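Local coordinates for uncharacterized conserved protein (Methanococcus maripaludis S2, PDB 3C2Q), which converts ornithine to proline with release of ammonia, using NAD(+) as cofactor, at residues L173-I178 with Y206-I211. Residues are numbered along the deposited sequence; the frame is centred on the assembly and turned at random.
Sequences LATHDI and YAINAI
In Ile178 chi1 is -71°, which puts CG1 beside the backbone N and leaves CG2 anti to it, and this carries the CG2 methyl onto Ala207 and Ile211 of the facing helix. In Thr175 chi1 of 63° sets OG1 between the backbone N and the carbonyl carbon, leaving CG2 anti to that carbon, and this methyl meets Ile208. The contact belongs to the Rossmann-fold domain. Helix 171-183 follows strand 166-170 of the parallel sheet directly, and helix 203-214 packs across it. The two helix axes run nearly at right angles, 101° between their directions, and come within 9.1 Å. A small residue, Ala207, sits where they meet. Its CB lies 4.0 Å from Ile178 CG2 and also rests against the carbonyl oxygen of Thr175.

No hydrogen bond links the two segments, and the packing is mostly between methyl and methylene groups. Ile178 and Ile211 meet end to end, with Ile178 CD1 4.0 Å from Ile211 CD1. Ile217 of helix 217-222 touches both isoleucines, and Ile253 from a loop touches Thr175 and Ile211. All five touching residues are buried.

The hydroxyl of Thr175 has two partners, Asn171 O one turn earlier and His204 NE2 near the start of helix 203-214. The second bond ties the two helices together beside the apolar contact. Asn171 and Ala172 probably bind NAD(+), as in related enzymes, so the packing lies close to the probable cofactor site. The Thr175 methyl lies at a slant across the Ile208 side chain, with Thr175 CG2 3.8 Å from Ile208 CG1.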
ATOM      1  N   LEU B 173       6.174   3.788  21.401  1.00 18.88           N
ATOM      2  CA  LEU B 173       7.334   2.920  21.370  1.00 18.99           C
ATOM      3  C   LEU B 173       7.829   2.551  22.794  1.00 19.52           C
ATOM      4  O   LEU B 173       8.020   1.371  23.116  1.00 17.59           O
ATOM      5  CB  LEU B 173       8.494   3.524  20.588  1.00 18.89           C
ATOM      6  CG  LEU B 173       9.752   2.628  20.669  1.00 22.42           C
ATOM      7  CD1 LEU B 173       9.552   1.299  19.906  1.00 24.05           C
ATOM      8  CD2 LEU B 173      10.976   3.274  20.159  1.00 30.27           C
ATOM      9  N   ALA B 174       8.078   3.571  23.606  1.00 18.94           N
ATOM     10  CA  ALA B 174       8.592   3.341  24.969  1.00 19.76           C
ATOM     11  C   ALA B 174       7.642   2.522  25.806  1.00 19.56           C
ATOM     12  O   ALA B 174       8.084   1.584  26.492  1.00 20.10           O
ATOM     13  CB  ALA B 174       8.914   4.664  25.669  1.00 19.33           C
ATOM     14  N   THR B 175       6.352   2.837  25.754  1.00 19.31           N
ATOM     15  CA  THR B 175       5.409   2.160  26.641  1.00 19.94           C
ATOM     16  C   THR B 175       5.105   0.724  26.206  1.00 19.68           C
ATOM     17  O   THR B 175       4.895  -0.127  27.064  1.00 18.81           O
ATOM     18  CB  THR B 175       4.083   2.945  26.891  1.00 20.48           C
ATOM     19  OG1 THR B 175       3.364   3.108  25.644  1.00 21.40           O
ATOM     20  CG2 THR B 175       4.387   4.318  27.524  1.00 20.67           C
ATOM     21  N   HIS B 176       5.095   0.447  24.893  1.00 17.99           N
ATOM     22  CA  HIS B 176       4.982  -0.961  24.450  1.00 17.82           C
ATOM     23  C   HIS B 176       6.230  -1.786  24.680  1.00 16.98           C
ATOM     24  O   HIS B 176       6.115  -2.981  24.977  1.00 16.78           O
ATOM     25  CB  HIS B 176       4.462  -1.110  23.002  1.00 18.25           C
ATOM     26  CG  HIS B 176       3.033  -0.650  22.835  1.00 17.78           C
ATOM     27  ND1 HIS B 176       1.969  -1.257  23.478  1.00 18.27           N
ATOM     28  CD2 HIS B 176       2.501   0.355  22.097  1.00 17.45           C
ATOM     29  CE1 HIS B 176       0.845  -0.649  23.136  1.00 19.64           C
ATOM     30  NE2 HIS B 176       1.144   0.347  22.318  1.00 17.40           N
ATOM     31  N   ASP B 177       7.402  -1.170  24.524  1.00 16.72           N
ATOM     32  CA  ASP B 177       8.663  -1.814  24.917  1.00 18.13           C
ATOM     33  C   ASP B 177       8.553  -2.233  26.403  1.00 18.68           C
ATOM     34  O   ASP B 177       8.870  -3.368  26.788  1.00 18.12           O
ATOM     35  CB  ASP B 177       9.849  -0.870  24.710  1.00 17.54           C
ATOM     36  CG  ASP B 177      11.168  -1.410  25.314  1.00 21.95           C
ATOM     37  OD1 ASP B 177      11.691  -2.478  24.880  1.00 18.31           O
ATOM     38  OD2 ASP B 177      11.707  -0.728  26.215  1.00 21.23           O
ATOM     39  N   ILE B 178       8.052  -1.318  27.224  1.00 18.69           N
ATOM     40  CA  ILE B 178       7.962  -1.573  28.659  1.00 19.30           C
ATOM     41  C   ILE B 178       6.881  -2.595  28.986  1.00 18.69           C
ATOM     42  O   ILE B 178       7.100  -3.476  29.828  1.00 20.06           O
ATOM     43  CB  ILE B 178       7.817  -0.228  29.434  1.00 19.08           C
ATOM     44  CG1 ILE B 178       9.164   0.498  29.362  1.00 17.14           C
ATOM     45  CG2 ILE B 178       7.362  -0.512  30.923  1.00 19.73           C
ATOM     46  CD1 ILE B 178       9.128   2.008  29.657  1.00 19.45           C
ATOM     47  N   TYR B 206      -1.324  -0.954  32.446  1.00 22.02           N
ATOM     48  CA  TYR B 206      -0.550  -1.381  33.626  1.00 23.28           C
ATOM     49  C   TYR B 206       0.884  -0.921  33.489  1.00 22.91           C
ATOM     50  O   TYR B 206       1.494  -0.489  34.468  1.00 22.42           O
ATOM     51  CB  TYR B 206      -0.553  -2.886  33.848  1.00 23.57           C
ATOM     52  CG  TYR B 206      -1.848  -3.519  34.216  1.00 25.41           C
ATOM     53  CD1 TYR B 206      -2.894  -2.781  34.787  1.00 25.30           C
ATOM     54  CD2 TYR B 206      -2.005  -4.894  34.068  1.00 26.96           C
ATOM     55  CE1 TYR B 206      -4.070  -3.373  35.121  1.00 25.86           C
ATOM     56  CE2 TYR B 206      -3.180  -5.520  34.422  1.00 29.13           C
ATOM     57  CZ  TYR B 206      -4.208  -4.760  34.953  1.00 27.93           C
ATOM     58  OH  TYR B 206      -5.382  -5.393  35.279  1.00 27.46           O
ATOM     59  N   ALA B 207       1.446  -0.991  32.272  1.00 22.15           N
ATOM     60  CA  ALA B 207       2.835  -0.566  32.074  1.00 21.43           C
ATOM     61  C   ALA B 207       3.023   0.950  32.260  1.00 21.72           C
ATOM     62  O   ALA B 207       4.003   1.408  32.872  1.00 20.60           O
ATOM     63  CB  ALA B 207       3.384  -1.032  30.679  1.00 22.02           C
ATOM     64  N   ILE B 208       2.079   1.728  31.740  1.00 21.33           N
ATOM     65  CA  ILE B 208       2.133   3.192  31.923  1.00 20.99           C
ATOM     66  C   ILE B 208       1.998   3.502  33.440  1.00 21.53           C
ATOM     67  O   ILE B 208       2.749   4.310  33.976  1.00 21.54           O
ATOM     68  CB  ILE B 208       1.006   3.880  31.127  1.00 21.43           C
ATOM     69  CG1 ILE B 208       1.275   3.760  29.603  1.00 20.69           C
ATOM     70  CG2 ILE B 208       0.834   5.403  31.537  1.00 20.00           C
ATOM     71  CD1 ILE B 208      -0.001   3.977  28.726  1.00 20.25           C
ATOM     72  N   ASN B 209       1.040   2.853  34.092  1.00 22.71           N
ATOM     73  CA  ASN B 209       0.789   3.064  35.549  1.00 24.04           C
ATOM     74  C   ASN B 209       2.054   2.788  36.362  1.00 23.91           C
ATOM     75  O   ASN B 209       2.417   3.547  37.257  1.00 25.20           O
ATOM     76  CB  ASN B 209      -0.371   2.185  36.013  1.00 23.69           C
ATOM     77  CG  ASN B 209      -1.044   2.733  37.259  1.00 25.78           C
ATOM     78  OD1 ASN B 209      -1.160   3.947  37.406  1.00 26.51           O
ATOM     79  ND2 ASN B 209      -1.504   1.848  38.147  1.00 23.49           N
ATOM     80  N   ALA B 210       2.768   1.734  35.993  1.00 24.60           N
ATOM     81  CA  ALA B 210       3.999   1.344  36.670  1.00 24.41           C
ATOM     82  C   ALA B 210       5.096   2.387  36.537  1.00 24.81           C
ATOM     83  O   ALA B 210       5.812   2.695  37.517  1.00 23.33           O
ATOM     84  CB  ALA B 210       4.468  -0.054  36.183  1.00 24.52           C
ATOM     85  N   ILE B 211       5.207   2.996  35.352  1.00 23.54           N
ATOM     86  CA  ILE B 211       6.218   4.018  35.144  1.00 22.50           C
ATOM     87  C   ILE B 211       5.808   5.330  35.833  1.00 22.92           C
ATOM     88  O   ILE B 211       6.676   5.982  36.427  1.00 23.98           O
ATOM     89  CB  ILE B 211       6.576   4.264  33.626  1.00 23.00           C
ATOM     90  CG1 ILE B 211       7.033   2.954  32.947  1.00 23.61           C
ATOM     91  CG2 ILE B 211       7.678   5.341  33.466  1.00 20.60           C
ATOM     92  CD1 ILE B 211       8.263   2.302  33.586  1.00 22.82           C
TER